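Local coordinates for Mlr3007 protein (Mesorhizobium loti, PDB 3QQM) that probably catalyses pyridoxal-phosphate-dependent transamination of the branched-chain amino acids leucine, isoleucine and valine, as a member of the class-IV aminotransferase family, at residues A[104-109]-A[140-145]; A[146-151]-A[192-197]. All blocks are in the same frame, centred on the assembly; numbering follows the deposited sequence. Where two conformers were deposited one is given.

Interaction 1: A[104-109]-A[140-145]; sequences ARTRLD and VLLANE
In the mixed sheet of this class-IV aminotransferase, strands 99-103 and 139-143 run parallel as neighbours, and two separate backbone bonds, from Ala104 N and Leu108 N, fasten the loop after strand 99-103 alongside 140-145. Ala104 N donates to Leu141 O at 2.9 Å, almost in line with the carbonyl. Further on, Leu108 N reaches Ala143 O at 3.0 Å, tilted 18° out of the carbonyl plane. Between these bonds the loop bulges away, and Leu142 CG packs 4.0 Å from Thr106 O. Leu142 CD2 meets Leu108 CD2 at 3.8 Å, the two leucines crossing at about a right angle, while Thr106 CG2 lies alongside. Thr106 OG1 hydrogen-bonds to His127 of helix 123-130, whose Ala128 also packs on Leu142, and to Glu131 just after it. On the solvent side, in the conformer given, Arg107 bends at chi2 (-57°), bringing Ala143 CB toward the rim of one guanidinium face. Asn144 O sits at the edge of that group, 3.5 Å from Arg107 NH1. At the far end the carboxylate planes of Asp109 and Glu145 are 85° apart; Ser110 holds Glu145 and Gln111 N holds Asp109, leaving Asp109 OD1 4.1 Å from Glu145 OE2.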
ATOM      1  N   ALA A 104      15.498  -3.473   4.616  1.00 18.88           N
ATOM      2  CA  ALA A 104      15.971  -4.346   3.573  1.00 19.67           C
ATOM      3  C   ALA A 104      17.200  -3.736   2.943  1.00 19.92           C
ATOM      4  O   ALA A 104      17.360  -2.521   2.960  1.00 19.29           O
ATOM      5  CB  ALA A 104      14.902  -4.521   2.475  1.00 18.92           C
ATOM      6  N   ARG A 105      18.065  -4.586   2.406  1.00 20.62           N
ATOM      7  CA  ARG A 105      19.253  -4.121   1.683  0.50 21.06           C
ATOM      8  C   ARG A 105      18.779  -3.787   0.278  1.00 20.55           C
ATOM      9  O   ARG A 105      19.390  -3.009  -0.420  1.00 20.37           O
ATOM     10  CB  ARG A 105      20.393  -5.162   1.625  0.50 22.00           C
ATOM     11  CG  ARG A 105      20.124  -6.355   0.730  0.50 22.89           C
ATOM     12  CD  ARG A 105      21.378  -7.201   0.502  0.50 24.76           C
ATOM     13  NE  ARG A 105      21.898  -7.827   1.714  0.50 26.42           N
ATOM     14  CZ  ARG A 105      21.502  -9.019   2.164  0.50 27.71           C
ATOM     15  NH1 ARG A 105      20.550  -9.698   1.519  0.50 27.05           N
ATOM     16  NH2 ARG A 105      22.039  -9.519   3.278  0.50 28.36           N
ATOM     17  N   THR A 106      17.649  -4.376  -0.107  1.00 20.51           N
ATOM     18  CA  THR A 106      17.022  -4.130  -1.402  1.00 20.46           C
ATOM     19  C   THR A 106      16.676  -2.651  -1.477  1.00 19.57           C
ATOM     20  O   THR A 106      15.934  -2.167  -0.650  1.00 18.80           O
ATOM     21  CB  THR A 106      15.672  -4.883  -1.519  1.00 20.22           C
ATOM     22  OG1 THR A 106      15.893  -6.282  -1.366  1.00 22.22           O
ATOM     23  CG2 THR A 106      14.988  -4.602  -2.864  1.00 19.78           C
ATOM     24  N   ARG A 107      17.216  -1.955  -2.465  1.00 19.86           N
ATOM     25  CA  ARG A 107      16.946  -0.521  -2.639  0.50 19.40           C
ATOM     26  C   ARG A 107      16.039  -0.196  -3.834  1.00 18.96           C
ATOM     27  O   ARG A 107      16.038  -0.883  -4.828  1.00 18.90           O
ATOM     28  CB  ARG A 107      18.259   0.240  -2.763  0.50 19.68           C
ATOM     29  CG  ARG A 107      19.114   0.139  -1.515  0.50 20.60           C
ATOM     30  CD  ARG A 107      18.344   0.650  -0.295  0.50 20.82           C
ATOM     31  NE  ARG A 107      19.034   0.392   0.969  0.50 21.09           N
ATOM     32  CZ  ARG A 107      19.877   1.242   1.526  0.50 21.78           C
ATOM     33  NH1 ARG A 107      20.134   2.405   0.932  0.50 20.96           N
ATOM     34  NH2 ARG A 107      20.467   0.930   2.670  0.50 23.19           N
ATOM     35  N   LEU A 108      15.262   0.870  -3.685  1.00 18.37           N
ATOM     36  CA  LEU A 108      14.380   1.358  -4.710  1.00 18.17           C
ATOM     37  C   LEU A 108      15.125   2.468  -5.456  1.00 18.75           C
ATOM     38  O   LEU A 108      16.033   3.128  -4.909  1.00 18.32           O
ATOM     39  CB  LEU A 108      13.084   1.937  -4.118  1.00 17.82           C
ATOM     40  CG  LEU A 108      12.128   0.958  -3.406  1.00 17.29           C
ATOM     41  CD1 LEU A 108      10.984   1.683  -2.752  1.00 17.45           C
ATOM     42  CD2 LEU A 108      11.627  -0.040  -4.369  1.00 17.13           C
ATOM     43  N   ASP A 109      14.741   2.652  -6.715  1.00 19.22           N
ATOM     44  CA  ASP A 109      15.296   3.670  -7.570  1.00 19.72           C
ATOM     45  C   ASP A 109      14.280   4.818  -7.665  1.00 19.29           C
ATOM     46  O   ASP A 109      13.195   4.660  -8.237  1.00 19.02           O
ATOM     47  CB  ASP A 109      15.593   3.070  -8.947  1.00 20.47           C
ATOM     48  CG  ASP A 109      16.100   4.109  -9.946  1.00 21.60           C
ATOM     49  OD1 ASP A 109      16.099   5.313  -9.604  1.00 21.46           O
ATOM     50  OD2 ASP A 109      16.452   3.723 -11.091  1.00 24.60           O
ATOM     51  N   VAL A 140       8.866  -5.005   6.184  1.00 17.09           N
ATOM     52  CA  VAL A 140      10.194  -4.671   5.759  1.00 16.64           C
ATOM     53  C   VAL A 140      10.178  -3.340   5.055  1.00 16.44           C
ATOM     54  O   VAL A 140       9.384  -3.135   4.131  1.00 16.41           O
ATOM     55  CB  VAL A 140      10.709  -5.772   4.782  1.00 16.86           C
ATOM     56  CG1 VAL A 140      12.112  -5.460   4.254  1.00 15.99           C
ATOM     57  CG2 VAL A 140      10.689  -7.095   5.469  1.00 16.18           C
ATOM     58  N   LEU A 141      11.057  -2.434   5.471  1.00 16.25           N
ATOM     59  CA  LEU A 141      11.142  -1.139   4.841  1.00 15.81           C
ATOM     60  C   LEU A 141      12.242  -1.132   3.784  1.00 15.88           C
ATOM     61  O   LEU A 141      13.232  -1.871   3.889  1.00 16.49           O
ATOM     62  CB  LEU A 141      11.436  -0.037   5.862  1.00 15.89           C
ATOM     63  CG  LEU A 141      10.515   0.105   7.081  1.00 16.21           C
ATOM     64  CD1 LEU A 141      10.905   1.354   7.898  1.00 14.96           C
ATOM     65  CD2 LEU A 141       9.038   0.157   6.654  1.00 15.10           C
ATOM     66  N   LEU A 142      12.048  -0.295   2.764  1.00 15.34           N
ATOM     67  CA  LEU A 142      13.007  -0.104   1.693  1.00 15.32           C
ATOM     68  C   LEU A 142      13.383   1.382   1.603  1.00 15.26           C
ATOM     69  O   LEU A 142      12.526   2.256   1.749  1.00 14.85           O
ATOM     70  CB  LEU A 142      12.427  -0.526   0.328  1.00 14.99           C
ATOM     71  CG  LEU A 142      12.024  -1.989   0.122  1.00 15.03           C
ATOM     72  CD1 LEU A 142      10.704  -2.247   0.823  1.00 15.18           C
ATOM     73  CD2 LEU A 142      11.896  -2.310  -1.351  1.00 13.15           C
ATOM     74  N   ALA A 143      14.658   1.642   1.342  1.00 15.54           N
ATOM     75  CA  ALA A 143      15.176   2.994   1.157  1.00 15.68           C
ATOM     76  C   ALA A 143      15.597   3.138  -0.304  1.00 15.61           C
ATOM     77  O   ALA A 143      15.660   2.173  -1.005  1.00 15.97           O
ATOM     78  CB  ALA A 143      16.370   3.263   2.090  1.00 15.86           C
ATOM     79  N   ASN A 144      15.872   4.361  -0.749  1.00 15.80           N
ATOM     80  CA  ASN A 144      16.278   4.619  -2.129  1.00 15.82           C
ATOM     81  C   ASN A 144      17.788   4.833  -2.254  1.00 16.35           C
ATOM     82  O   ASN A 144      18.514   4.635  -1.290  1.00 16.12           O
ATOM     83  CB  ASN A 144      15.503   5.812  -2.690  1.00 15.50           C
ATOM     84  CG  ASN A 144      15.834   7.132  -1.983  1.00 15.76           C
ATOM     85  OD1 ASN A 144      16.846   7.248  -1.252  1.00 16.25           O
ATOM     86  ND2 ASN A 144      14.990   8.145  -2.215  1.00 14.35           N
ATOM     87  N   GLU A 145      18.253   5.277  -3.433  1.00 17.02           N
ATOM     88  CA  GLU A 145      19.716   5.465  -3.686  1.00 17.73           C
ATOM     89  C   GLU A 145      20.387   6.524  -2.831  1.00 17.88           C
ATOM     90  O   GLU A 145      21.594   6.630  -2.823  1.00 18.27           O
ATOM     91  CB  GLU A 145      20.038   5.706  -5.188  1.00 18.03           C
ATOM     92  CG  GLU A 145      19.568   7.013  -5.841  1.00 18.58           C
ATOM     93  CD  GLU A 145      18.047   7.107  -6.152  1.00 19.15           C
ATOM     94  OE1 GLU A 145      17.230   6.301  -5.637  1.00 19.01           O
ATOM     95  OE2 GLU A 145      17.678   8.005  -6.922  1.00 18.95           O
TER

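Interaction 2: A[146-151]-A[192-197]; sequences RGEICE and EAIYSY
Gly147 and Ser196 meet where the turn leading into strand 149-152 crosses the connection between strand 190-193 and helix 197-200. The glycine, with a positive phi of 65°, turns its carbonyl toward this connection: Gly147 O lies 3.4 Å from Ser196 CB and accepts a bond from a water that in turn accepts from Tyr197 N. The water joins the turn to Tyr197, next after the N-cap Ser196. At Glu148 the extended side chain, whose carboxylate has a long salt bridge to Arg146, passes obliquely across Ile194. The CG2 methyl of Ile194 packs on the end of that chain, on CG and the carboxylate carbon alike, and stands 3.5 Å from Glu148 CD.

Ile149 carries the centre. Its N donates to Tyr195 O at 2.7 Å, in the carbonyl plane, with an N-H...O angle of 155°. A second water receives Tyr195 N and gives a hydrogen to Ile149 O, bridging the two backbone groups. With CG1 beside its own backbone N (chi1 -70°), the isoleucine sends CD1 to the edge of the Tyr197 ring, 3.9 Å from CD1 of that tyrosine. Its CB approaches the Tyr195 ring obliquely, and Leu200 of the helix packs against both Ile149 and Tyr195. The ring hydroxyls are anchored beyond the contact, Tyr195 OH on Ala167 O and Tyr197 OH on Val221 O. The direct bond pairs two backbone groups and the two waters serve four more beside an apolar patch, joining the sheet's outer strand to the helix start without regular strand pairing.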
ATOM      1  N   ARG A 146      19.589   7.324  -2.135  1.00 18.26           N
ATOM      2  CA  ARG A 146      20.095   8.375  -1.236  1.00 18.58           C
ATOM      3  C   ARG A 146      19.853   8.022   0.241  1.00 18.01           C
ATOM      4  O   ARG A 146      19.993   8.858   1.123  1.00 17.48           O
ATOM      5  CB  ARG A 146      19.497   9.726  -1.629  1.00 18.85           C
ATOM      6  CG  ARG A 146      20.047  10.190  -2.991  1.00 21.29           C
ATOM      7  CD  ARG A 146      19.525  11.525  -3.449  1.00 23.08           C
ATOM      8  NE  ARG A 146      18.087  11.465  -3.651  1.00 25.02           N
ATOM      9  CZ  ARG A 146      17.487  11.018  -4.758  1.00 27.14           C
ATOM     10  NH1 ARG A 146      18.193  10.556  -5.786  1.00 28.61           N
ATOM     11  NH2 ARG A 146      16.162  11.003  -4.825  1.00 27.72           N
ATOM     12  N   GLY A 147      19.545   6.745   0.489  1.00 17.61           N
ATOM     13  CA  GLY A 147      19.324   6.226   1.844  1.00 17.36           C
ATOM     14  C   GLY A 147      18.126   6.790   2.577  1.00 16.98           C
ATOM     15  O   GLY A 147      18.080   6.769   3.807  1.00 17.08           O
ATOM     16  N   GLU A 148      17.164   7.291   1.817  1.00 16.35           N
ATOM     17  CA  GLU A 148      15.955   7.860   2.355  1.00 15.88           C
ATOM     18  C   GLU A 148      14.908   6.768   2.382  1.00 15.31           C
ATOM     19  O   GLU A 148      14.712   6.059   1.403  1.00 14.89           O
ATOM     20  CB  GLU A 148      15.509   9.040   1.468  1.00 16.02           C
ATOM     21  CG  GLU A 148      16.584  10.156   1.416  1.00 16.90           C
ATOM     22  CD  GLU A 148      16.445  11.139   0.261  1.00 16.98           C
ATOM     23  OE1 GLU A 148      15.652  10.902  -0.695  1.00 15.87           O
ATOM     24  OE2 GLU A 148      17.189  12.143   0.310  1.00 16.43           O
ATOM     25  N   ILE A 149      14.271   6.602   3.529  1.00 15.13           N
ATOM     26  CA  ILE A 149      13.237   5.624   3.672  1.00 15.02           C
ATOM     27  C   ILE A 149      12.105   6.027   2.772  1.00 14.73           C
ATOM     28  O   ILE A 149      11.733   7.218   2.720  1.00 14.67           O
ATOM     29  CB  ILE A 149      12.697   5.557   5.112  1.00 15.24           C
ATOM     30  CG1 ILE A 149      13.745   4.950   6.032  1.00 15.62           C
ATOM     31  CG2 ILE A 149      11.404   4.718   5.175  1.00 14.35           C
ATOM     32  CD1 ILE A 149      14.055   3.458   5.731  1.00 16.27           C
ATOM     33  N   CYS A 150      11.553   5.048   2.068  1.00 14.00           N
ATOM     34  CA  CYS A 150      10.443   5.302   1.184  1.00 13.62           C
ATOM     35  C   CYS A 150       9.100   4.729   1.701  1.00 13.49           C
ATOM     36  O   CYS A 150       8.103   5.467   1.902  1.00 13.08           O
ATOM     37  CB  CYS A 150      10.737   4.699  -0.184  1.00 13.72           C
ATOM     38  SG  CYS A 150      12.185   5.367  -1.091  1.00 13.41           S
ATOM     39  N   GLU A 151       9.086   3.423   1.939  1.00 13.67           N
ATOM     40  CA  GLU A 151       7.861   2.720   2.308  1.00 13.40           C
ATOM     41  C   GLU A 151       8.137   1.282   2.697  1.00 13.43           C
ATOM     42  O   GLU A 151       9.281   0.819   2.686  1.00 13.72           O
ATOM     43  CB  GLU A 151       6.940   2.700   1.065  1.00 13.16           C
ATOM     44  CG  GLU A 151       7.597   1.974  -0.149  1.00 13.55           C
ATOM     45  CD  GLU A 151       6.796   2.049  -1.484  1.00 13.94           C
ATOM     46  OE1 GLU A 151       5.581   2.384  -1.475  1.00 13.12           O
ATOM     47  OE2 GLU A 151       7.404   1.748  -2.554  1.00 14.42           O
ATOM     48  N   GLU A 192       4.471  15.531   4.372  1.00 19.15           N
ATOM     49  CA  GLU A 192       5.572  14.983   3.630  1.00 18.95           C
ATOM     50  C   GLU A 192       6.902  15.347   4.282  1.00 18.88           C
ATOM     51  O   GLU A 192       7.054  16.413   4.898  1.00 19.32           O
ATOM     52  CB  GLU A 192       5.518  15.380   2.149  1.00 18.94           C
ATOM     53  CG  GLU A 192       4.442  14.578   1.368  1.00 19.22           C
ATOM     54  CD  GLU A 192       4.538  14.780  -0.129  1.00 19.42           C
ATOM     55  OE1 GLU A 192       4.660  15.941  -0.529  1.00 20.46           O
ATOM     56  OE2 GLU A 192       4.488  13.772  -0.895  1.00 18.94           O
ATOM     57  N   ALA A 193       7.839  14.423   4.200  1.00 18.23           N
ATOM     58  CA  ALA A 193       9.149  14.632   4.798  1.00 18.41           C
ATOM     59  C   ALA A 193      10.154  13.640   4.231  1.00 17.72           C
ATOM     60  O   ALA A 193       9.802  12.776   3.481  1.00 16.94           O
ATOM     61  CB  ALA A 193       9.061  14.520   6.345  1.00 18.18           C
ATOM     62  N   ILE A 194      11.413  13.820   4.596  1.00 18.40           N
ATOM     63  CA  ILE A 194      12.502  12.976   4.140  1.00 18.24           C
ATOM     64  C   ILE A 194      13.297  12.526   5.360  1.00 18.33           C
ATOM     65  O   ILE A 194      13.640  13.328   6.226  1.00 18.33           O
ATOM     66  CB  ILE A 194      13.429  13.743   3.211  1.00 18.53           C
ATOM     67  CG1 ILE A 194      12.641  14.353   2.053  1.00 19.25           C
ATOM     68  CG2 ILE A 194      14.518  12.837   2.676  1.00 18.05           C
ATOM     69  CD1 ILE A 194      13.492  15.313   1.170  1.00 20.12           C
ATOM     70  N   TYR A 195      13.565  11.239   5.440  1.00 18.10           N
ATOM     71  CA  TYR A 195      14.333  10.707   6.554  1.00 18.58           C
ATOM     72  C   TYR A 195      14.905   9.320   6.247  1.00 18.69           C
ATOM     73  O   TYR A 195      14.410   8.608   5.386  1.00 18.27           O
ATOM     74  CB  TYR A 195      13.499  10.710   7.855  1.00 18.63           C
ATOM     75  CG  TYR A 195      12.108  10.094   7.765  1.00 18.02           C
ATOM     76  CD1 TYR A 195      11.923   8.723   7.699  1.00 17.89           C
ATOM     77  CD2 TYR A 195      10.986  10.881   7.850  1.00 18.26           C
ATOM     78  CE1 TYR A 195      10.635   8.172   7.655  1.00 17.02           C
ATOM     79  CE2 TYR A 195       9.700  10.330   7.848  1.00 17.31           C
ATOM     80  CZ  TYR A 195       9.535   8.993   7.731  1.00 16.80           C
ATOM     81  OH  TYR A 195       8.250   8.486   7.694  1.00 15.76           O
ATOM     82  N   SER A 196      15.966   8.978   6.961  1.00 19.40           N
ATOM     83  CA  SER A 196      16.655   7.711   6.820  1.00 19.81           C
ATOM     84  C   SER A 196      16.222   6.740   7.891  1.00 20.42           C
ATOM     85  O   SER A 196      15.479   7.096   8.791  1.00 20.43           O
ATOM     86  CB  SER A 196      18.148   7.925   7.008  1.00 20.18           C
ATOM     87  OG  SER A 196      18.392   8.310   8.327  1.00 19.86           O
ATOM     88  N   TYR A 197      16.744   5.517   7.827  1.00 21.39           N
ATOM     89  CA  TYR A 197      16.417   4.511   8.817  1.00 22.18           C
ATOM     90  C   TYR A 197      16.892   4.972  10.159  1.00 22.58           C
ATOM     91  O   TYR A 197      16.175   4.871  11.150  1.00 22.68           O
ATOM     92  CB  TYR A 197      17.076   3.169   8.502  1.00 22.76           C
ATOM     93  CG  TYR A 197      16.471   2.036   9.283  1.00 23.94           C
ATOM     94  CD1 TYR A 197      15.174   1.637   9.009  1.00 25.71           C
ATOM     95  CD2 TYR A 197      17.197   1.323  10.244  1.00 26.33           C
ATOM     96  CE1 TYR A 197      14.570   0.592   9.683  1.00 27.13           C
ATOM     97  CE2 TYR A 197      16.602   0.236  10.941  1.00 26.71           C
ATOM     98  CZ  TYR A 197      15.281  -0.114  10.640  1.00 28.22           C
ATOM     99  OH  TYR A 197      14.585  -1.141  11.254  1.00 30.74           O
TER
HETATM  100  O   HOH W   1      18.423   4.635   5.520  1.00 19.37           O
HETATM  101  O   HOH W   2      12.243   9.844   3.220  1.00  7.06           O

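Overall arrangement
Interactions 1 and 2 lie in series along the chain, their centres about 10 Å apart, and share the hairpin of strands 139-143 and 149-152. Probable backbone hydrogen bonds link them directly: Leu142 N to Glu151 O and Leu142 O to Cys150 N, both at 3.0 Å. Asn144 OD1 accepts from Arg146 N and Glu148 N, bracing the turn between them. Ala143 CB packs on Glu148 O at 3.3 Å, and Leu108 CD1 reaches Glu151 OE2 at 3.6 Å. Interaction 1 fastens the hairpin's inner strand to the loop leaving strand 99-103, while interaction 2 connects its outer strand to helix 197-200. Lys118, the pyridoxal-phosphate-bearing residue, belongs to the chain between 104-109 and 140-145.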